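Local coordinates for flagellar basal body protein (Helicobacter pylori, PDB 5NPY) that probably polymerises into the flagellar hook, the curved joint that passes motor rotation from the basal body to the filament, at residues F224-L232 and F276-K284; L286-I297 and L308-S316. All coordinates share one frame; numbering follows the deposited sequence.

Interaction 1. Residues F224-L232 and F276-K284; sequences FLNQDINAL and FKTLGDLQK. With 144 (tris-hydroxymethyl-methyl-ammonium), chain B.
With CG of Phe224 anti to the backbone N (chi1 161°) and CG of Leu279 anti to its own carbonyl carbon (chi1 -69°), the Phe224 ring and the Leu279 branch cross at about a right angle, CD1 to CD1 3.6 Å. They join the C-terminal part of helix 221-226 to the start of helix 279-289, which opens with a capping box: Thr278 OG1 accepts from Asp281 N (2.8 Å), and Asp281 OD2 accepts from Thr278 N. The chain leaving helix 221-226 runs past this helix start and binds its backbone. Leu225 O takes the N-H of Gly280 on a lone pair (2.7 Å), and Gln227 O takes that of Leu279 (2.9 Å), so two first-turn N-H groups that lack helical partners are satisfied. Gly280, with no side chain, lets Leu225 O come this close to its N. Further along, Ile229 N donates to Lys277 O (3.0 Å), while branched Ile229 packs against Leu279, CG1 to CD2 3.9 Å. Asn226 CB lies 3.2 Å from O2 of the bound tris-hydroxymethyl-methyl-ammonium, which Thr380 and Glu399 hydrogen-bond. Buried Asp228 is gripped by several donors: Tyr266 and Asn230 N on OD2, Ser382 N on OD1. Lys277, its chain bent at the last torsion (chi4 86°), adds a salt bridge: NZ, also bonded to Ser382 O and Tyr266 OH, meets Asp228 OD1 from above the carboxylate plane at 3.0 Å.

Interaction 2. Residues L286-I297 and L308-S316; sequences LKEKTGLDLNLI and LLLEIANPS
Strands 293-297 and 308-313 run antiparallel as a beta hairpin, their axes 4.7 Å apart at closest approach and their directions 153° apart, with hydrogen-bonded pairs Asp293-Ala313, Asn295-Glu311 and Ile297-Leu309. Each of these pairs exchanges two backbone bonds. The non-hydrogen-bonded pairs, Leu294-Ile312 and Leu296-Leu310, put aliphatic side chains together on one face. There CG of Leu296 stands anti to the backbone N (chi1 -176°), which carries CD1 back across the neighbouring strand to Leu308 CB (4.1 Å). Ile312 turns CG2 to Leu292 CD1 (3.8 Å) at the start of the hairpin, and Phe322 packs on both residues. The opposite face is more mixed. Glu311, extended beyond CG, crosses Ile297 at about a right angle and lays OE1 against its CG2 (3.4 Å). The Asn295 amide and Glu311 carboxylate planes are turned 72° apart, and their OD1 and OE1, both acceptors, come near without a bond. Pro315 brings CG to Asp293 OD1 (3.3 Å) and meets the tip of Lys287, whose NZ makes a weak salt bridge to Asp293 OD2 (3.3 Å). Between helix and strand, Thr290 OG1 accepts from Leu292 N in an ST turn and donates to Leu286 O, fixing the bend. Leu294, Leu296, Leu310 and Ile312 thus make one face wholly aliphatic, whereas Asp293, Asn295 and Glu311 share the other with Ile297, Leu309 and Ala313, as suits a partly exposed surface.

Interaction 1 closes before interaction 2 opens along the chain, and their centres lie 13 Å apart, both far from the middle of this elongated molecule. Helix 279-289 serves both: its first turns meet residues 224-232, and its last turn leads into the hairpin of interaction 2. The two contacts also touch directly. Phe224 CE1 packs on Leu296 CB (3.6 Å) and lies near Leu310, Leu282 meets Leu294, and Gln283 NE2 probably hydrogen-bonds Leu294 O (3.0 Å). Helices 221-226 and 279-289 thus cover part of the aliphatic face of the hairpin, while strand 308-313 pairs with the long strand 346-364, tying this helical layer to the sheet that also carries much of the ligand pocket.

Interaction 1. Residues F224-L232 and F276-K284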
loop_
_atom_site.group_PDB
_atom_site.type_symbol
_atom_site.label_atom_id
_atom_site.label_comp_id
_atom_site.label_asym_id
_atom_site.label_seq_id
_atom_site.Cartn_x
_atom_site.Cartn_y
_atom_site.Cartn_z
ATOM N N PHE A 224 24.702 -2.688 17.506
ATOM C CA PHE A 224 25.404 -3.919 17.845
ATOM C C PHE A 224 24.977 -4.443 19.223
ATOM O O PHE A 224 24.685 -5.638 19.376
ATOM C CB PHE A 224 26.913 -3.662 17.749
ATOM C CG PHE A 224 27.767 -4.656 18.484
ATOM C CD1 PHE A 224 27.960 -5.936 17.982
ATOM C CD2 PHE A 224 28.412 -4.298 19.657
ATOM C CE1 PHE A 224 28.762 -6.854 18.640
ATOM C CE2 PHE A 224 29.221 -5.209 20.332
ATOM C CZ PHE A 224 29.400 -6.492 19.825
ATOM N N LEU A 225 24.853 -3.560 20.217
ATOM C CA LEU A 225 24.567 -4.054 21.562
ATOM C C LEU A 225 23.167 -4.643 21.661
ATOM O O LEU A 225 22.973 -5.661 22.345
ATOM C CB LEU A 225 24.757 -2.953 22.607
ATOM C CG LEU A 225 26.223 -2.570 22.821
ATOM C CD1 LEU A 225 26.364 -1.528 23.922
ATOM C CD2 LEU A 225 27.082 -3.812 23.097
ATOM N N ASN A 226 22.189 -4.031 20.968
ATOM C CA ASN A 226 20.774 -4.359 21.101
ATOM C C ASN A 226 20.269 -5.371 20.065
ATOM O O ASN A 226 19.059 -5.607 20.000
ATOM C CB ASN A 226 19.918 -3.085 21.021
ATOM C CG ASN A 226 20.218 -2.102 22.155
ATOM O OD1 ASN A 226 20.850 -2.462 23.157
ATOM N ND2 ASN A 226 19.760 -0.855 22.002
ATOM N N GLN A 227 21.150 -5.955 19.258
ATOM C CA GLN A 227 20.728 -6.926 18.261
ATOM C C GLN A 227 20.540 -8.288 18.923
ATOM O O GLN A 227 21.444 -8.809 19.572
ATOM C CB GLN A 227 21.732 -6.997 17.113
ATOM C CG GLN A 227 21.396 -7.992 16.024
ATOM C CD GLN A 227 20.306 -7.495 15.141
ATOM O OE1 GLN A 227 19.930 -6.299 15.176
ATOM N NE2 GLN A 227 19.739 -8.412 14.350
ATOM N N ASP A 228 19.339 -8.824 18.809
ATOM C CA ASP A 228 19.051 -10.189 19.228
ATOM C C ASP A 228 19.949 -11.161 18.437
ATOM O O ASP A 228 19.945 -11.171 17.200
ATOM C CB ASP A 228 17.554 -10.459 18.992
ATOM C CG ASP A 228 17.092 -11.859 19.451
ATOM O OD1 ASP A 228 15.863 -12.066 19.521
ATOM O OD2 ASP A 228 17.925 -12.751 19.714
ATOM N N ILE A 229 20.749 -11.949 19.152
ATOM C CA ILE A 229 21.672 -12.878 18.497
ATOM C C ILE A 229 20.927 -13.941 17.673
ATOM O O ILE A 229 21.489 -14.487 16.717
ATOM C CB ILE A 229 22.602 -13.511 19.554
ATOM C CG1 ILE A 229 23.792 -14.195 18.894
ATOM C CG2 ILE A 229 21.844 -14.500 20.456
ATOM C CD1 ILE A 229 24.803 -14.705 19.883
ATOM N N ASN A 230 19.662 -14.255 18.019
ATOM C CA ASN A 230 18.819 -15.132 17.199
ATOM C C ASN A 230 18.304 -14.446 15.937
ATOM O O ASN A 230 17.797 -15.142 15.043
ATOM C CB ASN A 230 17.616 -15.644 18.004
ATOM C CG ASN A 230 16.922 -16.837 17.335
ATOM O OD1 ASN A 230 17.562 -17.883 17.097
ATOM N ND2 ASN A 230 15.636 -16.717 17.071
ATOM N N ALA A 231 18.392 -13.114 15.855
ATOM C CA ALA A 231 18.040 -12.365 14.641
ATOM C C ALA A 231 19.257 -12.195 13.740
ATOM O O ALA A 231 19.548 -11.104 13.234
ATOM C CB ALA A 231 17.431 -11.007 14.999
ATOM N N LEU A 232 19.976 -13.299 13.536
ATOM C CA LEU A 232 21.231 -13.293 12.797
ATOM C C LEU A 232 21.384 -14.586 12.003
ATOM O O LEU A 232 20.645 -15.557 12.193
ATOM C CB LEU A 232 22.422 -13.126 13.741
ATOM C CG LEU A 232 22.563 -11.768 14.436
ATOM C CD1 LEU A 232 23.599 -11.904 15.507
ATOM C CD2 LEU A 232 22.954 -10.684 13.433
ATOM N N PHE A 276 20.837 -14.688 28.302
ATOM C CA PHE A 276 21.165 -13.588 27.407
ATOM C C PHE A 276 20.285 -13.700 26.183
ATOM O O PHE A 276 19.793 -14.787 25.843
ATOM C CB PHE A 276 22.630 -13.584 26.947
ATOM C CG PHE A 276 23.012 -14.795 26.108
ATOM C CD1 PHE A 276 23.237 -16.044 26.721
ATOM C CD2 PHE A 276 23.158 -14.691 24.717
ATOM C CE1 PHE A 276 23.590 -17.177 25.964
ATOM C CE2 PHE A 276 23.522 -15.827 23.945
ATOM C CZ PHE A 276 23.733 -17.078 24.575
ATOM N N LYS A 277 20.104 -12.562 25.529
ATOM C CA LYS A 277 19.280 -12.480 24.339
ATOM C C LYS A 277 20.015 -11.689 23.259
ATOM O O LYS A 277 20.116 -12.151 22.112
ATOM C CB LYS A 277 17.953 -11.818 24.663
ATOM C CG LYS A 277 17.015 -11.755 23.472
ATOM C CD LYS A 277 15.616 -11.704 23.929
ATOM C CE LYS A 277 14.693 -11.382 22.759
ATOM N NZ LYS A 277 14.278 -12.586 21.997
ATOM N N THR A 278 20.555 -10.516 23.612
ATOM C CA THR A 278 21.232 -9.635 22.662
ATOM C C THR A 278 22.728 -9.870 22.673
ATOM O O THR A 278 23.277 -10.488 23.583
ATOM C CB THR A 278 20.998 -8.159 22.986
ATOM O OG1 THR A 278 21.663 -7.858 24.218
ATOM C CG2 THR A 278 19.512 -7.816 23.075
ATOM N N LEU A 279 23.401 -9.282 21.680
ATOM C CA LEU A 279 24.862 -9.301 21.677
ATOM C C LEU A 279 25.412 -8.547 22.879
ATOM O O LEU A 279 26.435 -8.941 23.457
ATOM C CB LEU A 279 25.401 -8.704 20.371
ATOM C CG LEU A 279 25.177 -9.506 19.084
ATOM C CD1 LEU A 279 25.657 -8.698 17.896
ATOM C CD2 LEU A 279 25.877 -10.865 19.146
ATOM N N GLY A 280 24.741 -7.452 23.262
ATOM C CA GLY A 280 25.106 -6.762 24.482
ATOM C C GLY A 280 24.982 -7.646 25.710
ATOM O O GLY A 280 25.929 -7.775 26.489
ATOM N N ASP A 281 23.818 -8.288 25.891
ATOM C CA ASP A 281 23.678 -9.182 27.044
ATOM C C ASP A 281 24.799 -10.213 27.078
ATOM O O ASP A 281 25.316 -10.536 28.152
ATOM C CB ASP A 281 22.334 -9.938 27.071
ATOM C CG ASP A 281 21.127 -9.050 26.988
ATOM O OD1 ASP A 281 21.165 -8.016 27.678
ATOM O OD2 ASP A 281 20.079 -9.460 26.414
ATOM N N LEU A 282 25.194 -10.752 25.910
ATOM C CA LEU A 282 26.253 -11.764 25.932
ATOM C C LEU A 282 27.613 -11.136 26.220
ATOM O O LEU A 282 28.454 -11.733 26.912
ATOM C CB LEU A 282 26.265 -12.543 24.619
ATOM C CG LEU A 282 27.447 -13.507 24.451
ATOM C CD1 LEU A 282 27.290 -14.619 25.456
ATOM C CD2 LEU A 282 27.511 -14.083 23.063
ATOM N N GLN A 283 27.841 -9.932 25.706
ATOM C CA GLN A 283 29.093 -9.242 25.986
ATOM C C GLN A 283 29.270 -9.021 27.488
ATOM O O GLN A 283 30.302 -9.379 28.072
ATOM C CB GLN A 283 29.106 -7.916 25.231
ATOM C CG GLN A 283 30.324 -7.059 25.455
ATOM C CD GLN A 283 30.125 -5.637 24.969
ATOM O OE1 GLN A 283 29.340 -4.878 25.547
ATOM N NE2 GLN A 283 30.825 -5.270 23.887
ATOM N N LYS A 284 28.240 -8.468 28.128
ATOM C CA LYS A 284 28.269 -8.195 29.562
ATOM C C LYS A 284 28.455 -9.473 30.364
ATOM O O LYS A 284 29.240 -9.512 31.317
ATOM C CB LYS A 284 26.965 -7.492 29.962
ATOM C CG LYS A 284 26.933 -6.884 31.342
ATOM C CD LYS A 284 25.521 -6.461 31.687
ATOM C CE LYS A 284 25.472 -5.727 33.008
ATOM N NZ LYS A 284 24.259 -6.099 33.792
HETATM C C1 144 B . 14.553 -2.095 20.587
HETATM N N 144 B . 15.093 -2.685 19.362
HETATM C C2 144 B . 16.503 -3.021 19.557
HETATM O O2 144 B . 17.371 -1.920 19.438
HETATM C C3 144 B . 14.974 -1.742 18.256
HETATM O O3 144 B . 15.067 -2.414 17.020
HETATM C C4 144 B . 14.405 -3.922 18.955
HETATM O O4 144 B . 13.390 -4.441 19.785
HETATM O O HOH W 1 21.016 -5.321 24.966
#

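Interaction 2. Residues L286-I297 and L308-S316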
loop_
_atom_site.group_PDB
_atom_site.type_symbol
_atom_site.label_atom_id
_atom_site.label_comp_id
_atom_site.label_asym_id
_atom_site.label_seq_id
_atom_site.Cartn_x
_atom_site.Cartn_y
_atom_site.Cartn_z
ATOM N N LEU A 286 29.778 -12.375 29.327
ATOM C CA LEU A 286 31.134 -12.862 29.084
ATOM C C LEU A 286 32.198 -12.026 29.794
ATOM O O LEU A 286 33.231 -12.565 30.200
ATOM C CB LEU A 286 31.410 -12.879 27.589
ATOM C CG LEU A 286 32.784 -13.361 27.157
ATOM C CD1 LEU A 286 32.913 -14.862 27.383
ATOM C CD2 LEU A 286 32.981 -12.995 25.696
ATOM N N LYS A 287 31.988 -10.715 29.935
ATOM C CA LYS A 287 33.010 -9.886 30.571
ATOM C C LYS A 287 33.071 -10.130 32.070
ATOM O O LYS A 287 34.160 -10.183 32.646
ATOM C CB LYS A 287 32.754 -8.404 30.297
ATOM C CG LYS A 287 33.812 -7.473 30.907
ATOM C CD LYS A 287 35.219 -7.738 30.328
ATOM C CE LYS A 287 36.186 -6.591 30.661
ATOM N NZ LYS A 287 37.582 -6.811 30.182
ATOM N N GLU A 288 31.914 -10.272 32.721
ATOM C CA GLU A 288 31.875 -10.475 34.165
ATOM C C GLU A 288 32.427 -11.847 34.567
ATOM O O GLU A 288 33.246 -11.950 35.490
ATOM C CB GLU A 288 30.440 -10.289 34.656
ATOM C CG GLU A 288 29.945 -8.879 34.403
ATOM C CD GLU A 288 28.495 -8.674 34.786
ATOM O OE1 GLU A 288 27.744 -9.672 34.806
ATOM O OE2 GLU A 288 28.116 -7.510 35.063
ATOM N N LYS A 289 32.009 -12.916 33.879
ATOM C CA LYS A 289 32.372 -14.267 34.320
ATOM C C LYS A 289 33.785 -14.659 33.899
ATOM O O LYS A 289 34.486 -15.354 34.641
ATOM C CB LYS A 289 31.359 -15.282 33.786
ATOM C CG LYS A 289 29.932 -15.011 34.242
ATOM C CD LYS A 289 29.832 -15.239 35.744
ATOM C CE LYS A 289 28.441 -14.938 36.257
ATOM N NZ LYS A 289 28.476 -14.292 37.591
ATOM N N THR A 290 34.200 -14.285 32.704
ATOM C CA THR A 290 35.569 -14.473 32.265
ATOM C C THR A 290 36.235 -13.102 32.267
ATOM O O THR A 290 35.681 -12.124 32.775
ATOM C CB THR A 290 35.601 -15.142 30.888
ATOM O OG1 THR A 290 35.353 -14.162 29.876
ATOM C CG2 THR A 290 34.531 -16.225 30.795
ATOM N N GLY A 291 37.422 -13.008 31.696
ATOM C CA GLY A 291 38.011 -11.699 31.528
ATOM C C GLY A 291 37.832 -11.115 30.148
ATOM O O GLY A 291 38.350 -10.023 29.884
ATOM N N LEU A 292 37.098 -11.796 29.270
ATOM C CA LEU A 292 37.224 -11.606 27.836
ATOM C C LEU A 292 36.220 -10.587 27.308
ATOM O O LEU A 292 35.122 -10.408 27.853
ATOM C CB LEU A 292 37.046 -12.941 27.112
ATOM C CG LEU A 292 37.793 -14.112 27.757
ATOM C CD1 LEU A 292 37.568 -15.393 26.981
ATOM C CD2 LEU A 292 39.274 -13.807 27.866
ATOM N N ASP A 293 36.624 -9.910 26.232
ATOM C CA ASP A 293 35.797 -8.928 25.548
ATOM C C ASP A 293 35.157 -9.557 24.320
ATOM O O ASP A 293 35.834 -10.239 23.544
ATOM C CB ASP A 293 36.625 -7.718 25.116
ATOM C CG ASP A 293 36.927 -6.780 26.256
ATOM O OD1 ASP A 293 37.975 -6.114 26.184
ATOM O OD2 ASP A 293 36.123 -6.704 27.214
ATOM N N LEU A 294 33.859 -9.316 24.143
ATOM C CA LEU A 294 33.147 -9.640 22.910
ATOM C C LEU A 294 32.979 -8.363 22.084
ATOM O O LEU A 294 32.180 -7.486 22.443
ATOM C CB LEU A 294 31.791 -10.263 23.215
ATOM C CG LEU A 294 31.053 -10.579 21.924
ATOM C CD1 LEU A 294 31.857 -11.630 21.151
ATOM C CD2 LEU A 294 29.631 -11.022 22.206
ATOM N N ASN A 295 33.721 -8.266 20.975
ATOM C CA ASN A 295 33.801 -7.053 20.170
ATOM C C ASN A 295 33.230 -7.270 18.770
ATOM O O ASN A 295 33.293 -8.373 18.216
ATOM C CB ASN A 295 35.259 -6.579 20.032
ATOM C CG ASN A 295 35.877 -6.152 21.362
ATOM O OD1 ASN A 295 37.007 -6.527 21.678
ATOM N ND2 ASN A 295 35.131 -5.365 22.146
ATOM N N LEU A 296 32.683 -6.195 18.201
ATOM C CA LEU A 296 32.397 -6.109 16.771
ATOM C C LEU A 296 33.594 -5.490 16.042
ATOM O O LEU A 296 34.023 -4.379 16.384
ATOM C CB LEU A 296 31.144 -5.277 16.529
ATOM C CG LEU A 296 30.687 -5.199 15.075
ATOM C CD1 LEU A 296 30.176 -6.537 14.640
ATOM C CD2 LEU A 296 29.630 -4.127 14.913
ATOM N N ILE A 297 34.123 -6.197 15.031
ATOM C CA ILE A 297 35.276 -5.732 14.259
ATOM C C ILE A 297 35.012 -5.857 12.756
ATOM O O ILE A 297 34.161 -6.623 12.298
ATOM C CB ILE A 297 36.579 -6.493 14.620
ATOM C CG1 ILE A 297 36.400 -7.999 14.416
ATOM C CG2 ILE A 297 37.018 -6.217 16.042
ATOM C CD1 ILE A 297 37.652 -8.708 13.999
ATOM N N LEU A 308 31.580 -7.880 8.578
ATOM C CA LEU A 308 31.926 -7.678 9.972
ATOM C C LEU A 308 32.000 -9.018 10.694
ATOM O O LEU A 308 31.324 -9.981 10.322
ATOM C CB LEU A 308 30.912 -6.745 10.661
ATOM C CG LEU A 308 30.759 -5.365 10.010
ATOM C CD1 LEU A 308 29.823 -4.526 10.819
ATOM C CD2 LEU A 308 32.109 -4.650 9.841
ATOM N N LEU A 309 32.837 -9.067 11.727
ATOM C CA LEU A 309 33.018 -10.263 12.530
ATOM C C LEU A 309 32.826 -9.926 13.995
ATOM O O LEU A 309 32.956 -8.769 14.408
ATOM C CB LEU A 309 34.420 -10.882 12.366
ATOM C CG LEU A 309 35.023 -10.919 10.967
ATOM C CD1 LEU A 309 36.484 -11.293 11.070
ATOM C CD2 LEU A 309 34.273 -11.936 10.133
ATOM N N LEU A 310 32.533 -10.969 14.771
ATOM C CA LEU A 310 32.647 -10.949 16.221
ATOM C C LEU A 310 34.029 -11.454 16.627
ATOM O O LEU A 310 34.648 -12.269 15.933
ATOM C CB LEU A 310 31.561 -11.812 16.869
ATOM C CG LEU A 310 30.116 -11.410 16.579
ATOM C CD1 LEU A 310 29.163 -12.393 17.256
ATOM C CD2 LEU A 310 29.820 -9.982 17.031
ATOM N N GLU A 311 34.509 -10.968 17.768
ATOM C CA GLU A 311 35.872 -11.251 18.186
ATOM C C GLU A 311 35.928 -11.406 19.696
ATOM O O GLU A 311 35.488 -10.516 20.430
ATOM C CB GLU A 311 36.804 -10.127 17.729
ATOM C CG GLU A 311 38.163 -10.130 18.383
ATOM C CD GLU A 311 38.878 -8.808 18.213
ATOM O OE1 GLU A 311 38.352 -7.780 18.707
ATOM O OE2 GLU A 311 39.947 -8.801 17.563
ATOM N N ILE A 312 36.468 -12.528 20.157
ATOM C CA ILE A 312 36.697 -12.760 21.577
ATOM C C ILE A 312 38.155 -12.432 21.856
ATOM O O ILE A 312 39.061 -13.100 21.350
ATOM C CB ILE A 312 36.353 -14.196 21.984
ATOM C CG1 ILE A 312 34.970 -14.565 21.458
ATOM C CG2 ILE A 312 36.377 -14.344 23.510
ATOM C CD1 ILE A 312 34.567 -15.979 21.796
ATOM N N ALA A 313 38.383 -11.390 22.653
ATOM C CA ALA A 313 39.708 -10.827 22.851
ATOM C C ALA A 313 40.024 -10.730 24.335
ATOM O O ALA A 313 39.142 -10.488 25.166
ATOM C CB ALA A 313 39.821 -9.435 22.208
ATOM N N ASN A 314 41.301 -10.931 24.660
ATOM C CA ASN A 314 41.799 -10.705 26.005
ATOM C C ASN A 314 42.391 -9.313 26.057
ATOM O O ASN A 314 43.335 -9.033 25.303
ATOM C CB ASN A 314 42.851 -11.742 26.371
ATOM C CG ASN A 314 43.432 -11.524 27.757
ATOM O OD1 ASN A 314 43.039 -10.608 28.469
ATOM N ND2 ASN A 314 44.363 -12.388 28.152
ATOM N N PRO A 315 41.878 -8.405 26.903
ATOM C CA PRO A 315 42.410 -7.036 26.912
ATOM C C PRO A 315 43.743 -6.925 27.646
ATOM O O PRO A 315 44.615 -6.150 27.241
ATOM C CB PRO A 315 41.302 -6.231 27.610
ATOM C CG PRO A 315 40.303 -7.253 28.156
ATOM C CD PRO A 315 40.874 -8.611 27.961
ATOM N N SER A 316 43.923 -7.692 28.722
ATOM C CA SER A 316 45.186 -7.651 29.443
ATOM C C SER A 316 46.286 -8.365 28.660
ATOM O O SER A 316 46.032 -9.150 27.743
ATOM C CB SER A 316 45.050 -8.288 30.821
ATOM O OG SER A 316 46.294 -8.238 31.497
#